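Local coordinates for protein putative glutathione S-transferase (Sinorhizobium meliloti, PDB 4MDC) that probably acts as a homodimeric glutathione transferase, conjugating the thiol of glutathione to electrophilic substrates, at residues B[43-48]-B[99-104]. Numbering follows the deposited sequence.
Sequences SEYGYQ and IMKRDR
Tyr-45 lies against the turn formed by Lys-101 to Arg-104. Lys-101 CB sits over one ring face, 3.7 Å from the Tyr-45 centroid and 20° off the ring normal, a CH-pi contact. Arg-104 O meets the ring edge in its plane, 3.4 Å from Tyr-45 CE1. The phenol OH is hydrogen-bonded to the backbone N of Leu-106. With an alanine in place of Tyr-45, the Lys-101 methylene would probably lose its aromatic support and Leu-106 N its phenol partner.

Selenomethionine Met-100 bends at chi2 (-42°) and chi3 (-79°), which brings its CE to 3.3 Å from Tyr-45 O. Gly-46, with positive phi in the Schellman motif ending helix 33-44, lies close to that methyl.

Two Arg-104 nitrogens share Met-100 O: NH2 (2.9 Å) on a lone pair in the carbonyl plane, NE (2.8 Å) tilted from it. Both bonds lie in the guanidinium plane and fix its rotation. Glu-44 O faces the centre of this plane, 3.3 Å from Arg-104 CZ. Glu-44 OE2 is held by Arg-227 (salt bridge) and Ser-229; a water weakly links OE1 to Arg-104 O.

The contact joins the end of helix 33-44 to the linker before helix 111-145. Direct contact is mostly packing and CH-pi, and the guanidinium charge probably gains from the carbonyls around it.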
loop_
_atom_site.group_PDB
_atom_site.type_symbol
_atom_site.label_atom_id
_atom_site.label_comp_id
_atom_site.label_asym_id
_atom_site.label_seq_id
_atom_site.Cartn_x
_atom_site.Cartn_y
_atom_site.Cartn_z
ATOM N N SER B 43 6.846 -20.443 3.325
ATOM C CA SER B 43 7.891 -21.365 3.791
ATOM C C SER B 43 8.055 -21.447 5.308
ATOM O O SER B 43 8.169 -22.540 5.857
ATOM C CB SER B 43 9.273 -21.055 3.176
ATOM O OG SER B 43 9.156 -21.123 1.812
ATOM N N GLU B 44 8.051 -20.301 5.984
ATOM C CA GLU B 44 8.182 -20.246 7.442
ATOM C C GLU B 44 7.056 -21.037 8.102
ATOM O O GLU B 44 7.259 -21.679 9.116
ATOM C CB GLU B 44 8.154 -18.769 7.959
ATOM C CG GLU B 44 9.422 -17.955 7.688
ATOM C CD GLU B 44 10.627 -18.320 8.559
ATOM O OE1 GLU B 44 10.424 -18.693 9.728
ATOM O OE2 GLU B 44 11.818 -18.227 8.088
ATOM N N TYR B 45 5.874 -20.996 7.493
ATOM C CA TYR B 45 4.678 -21.673 8.039
ATOM C C TYR B 45 4.462 -23.088 7.443
ATOM O O TYR B 45 3.473 -23.723 7.720
ATOM C CB TYR B 45 3.424 -20.790 7.845
ATOM C CG TYR B 45 3.320 -19.585 8.734
ATOM C CD1 TYR B 45 4.134 -19.421 9.836
ATOM C CD2 TYR B 45 2.348 -18.600 8.486
ATOM C CE1 TYR B 45 4.023 -18.305 10.644
ATOM C CE2 TYR B 45 2.220 -17.499 9.295
ATOM C CZ TYR B 45 3.060 -17.342 10.364
ATOM O OH TYR B 45 2.917 -16.297 11.256
ATOM N N GLY B 46 5.379 -23.557 6.614
ATOM C CA GLY B 46 5.336 -24.960 6.164
ATOM C C GLY B 46 4.310 -25.254 5.084
ATOM O O GLY B 46 3.974 -26.418 4.840
ATOM N N TYR B 47 3.847 -24.234 4.382
ATOM C CA TYR B 47 2.969 -24.438 3.243
ATOM C C TYR B 47 3.776 -24.978 2.068
ATOM O O TYR B 47 4.963 -24.626 1.903
ATOM C CB TYR B 47 2.325 -23.135 2.752
ATOM C CG TYR B 47 1.208 -22.605 3.598
ATOM C CD1 TYR B 47 1.486 -22.019 4.785
ATOM C CD2 TYR B 47 -0.095 -22.669 3.159
ATOM C CE1 TYR B 47 0.456 -21.489 5.584
ATOM C CE2 TYR B 47 -1.136 -22.140 3.958
ATOM C CZ TYR B 47 -0.837 -21.554 5.134
ATOM O OH TYR B 47 -1.926 -21.057 5.912
ATOM N N GLN B 48 3.098 -25.738 1.221
ATOM C CA GLN B 48 3.627 -26.119 -0.107
ATOM C C GLN B 48 2.788 -25.376 -1.094
ATOM O O GLN B 48 1.564 -25.395 -0.972
ATOM C CB GLN B 48 3.490 -27.609 -0.353
ATOM C CG GLN B 48 4.384 -28.388 0.585
ATOM C CD GLN B 48 4.667 -29.783 0.085
ATOM O OE1 GLN B 48 3.775 -30.464 -0.438
ATOM N NE2 GLN B 48 5.930 -30.190 0.175
ATOM N N ILE B 99 -2.702 -24.055 13.094
ATOM C CA ILE B 99 -1.640 -24.900 13.619
ATOM C C ILE B 99 -0.270 -24.693 12.932
ATOM O O ILE B 99 0.760 -24.915 13.550
ATOM C CB ILE B 99 -1.991 -26.405 13.582
ATOM C CG1 ILE B 99 -2.240 -26.922 12.181
ATOM C CG2 ILE B 99 -3.193 -26.684 14.474
ATOM C CD1 ILE B 99 -2.670 -28.380 12.146
HETATM N N MSE B 100 -0.276 -24.202 11.701
HETATM C CA MSE B 100 0.964 -23.981 10.926
HETATM C C MSE B 100 1.757 -22.767 11.434
HETATM O O MSE B 100 2.960 -22.688 11.172
HETATM C CB MSE B 100 0.660 -23.789 9.454
HETATM C CG MSE B 100 -0.049 -24.923 8.732
HETATM SE SE MSE B 100 0.611 -26.702 9.206
HETATM C CE MSE B 100 2.236 -26.738 8.121
ATOM N N LYS B 101 1.115 -21.860 12.203
ATOM C CA LYS B 101 1.833 -20.720 12.846
ATOM C C LYS B 101 2.103 -20.855 14.343
ATOM O O LYS B 101 2.698 -19.952 14.949
ATOM C CB LYS B 101 1.143 -19.370 12.531
ATOM C CG LYS B 101 -0.201 -19.042 13.168
ATOM C CD LYS B 101 -0.611 -17.604 12.867
ATOM C CE LYS B 101 -1.645 -17.005 13.830
ATOM N NZ LYS B 101 -2.581 -18.037 14.208
ATOM N N ARG B 102 1.686 -21.982 14.936
ATOM C CA ARG B 102 1.782 -22.211 16.373
ATOM C C ARG B 102 3.223 -22.076 16.816
ATOM O O ARG B 102 4.135 -22.637 16.190
ATOM C CB ARG B 102 1.237 -23.613 16.751
ATOM N N ASP B 103 3.453 -21.283 17.856
ATOM C CA ASP B 103 4.822 -21.109 18.397
ATOM C C ASP B 103 5.790 -20.403 17.462
ATOM O O ASP B 103 6.951 -20.263 17.815
ATOM C CB ASP B 103 5.427 -22.470 18.831
ATOM C CG ASP B 103 4.592 -23.159 19.901
ATOM O OD1 ASP B 103 4.143 -22.447 20.834
ATOM O OD2 ASP B 103 4.353 -24.391 19.780
ATOM N N ARG B 104 5.356 -19.918 16.296
ATOM C CA ARG B 104 6.268 -19.262 15.376
ATOM C C ARG B 104 5.576 -18.114 14.652
ATOM O O ARG B 104 5.860 -17.820 13.505
ATOM C CB ARG B 104 6.885 -20.245 14.361
ATOM C CG ARG B 104 5.877 -21.090 13.611
ATOM C CD ARG B 104 6.577 -22.208 12.842
ATOM N NE ARG B 104 5.651 -22.891 11.965
ATOM C CZ ARG B 104 5.989 -23.902 11.171
ATOM N NH1 ARG B 104 7.207 -24.403 11.242
ATOM N NH2 ARG B 104 5.097 -24.443 10.377
HETATM O O HOH W 1 8.344 -17.879 12.260
#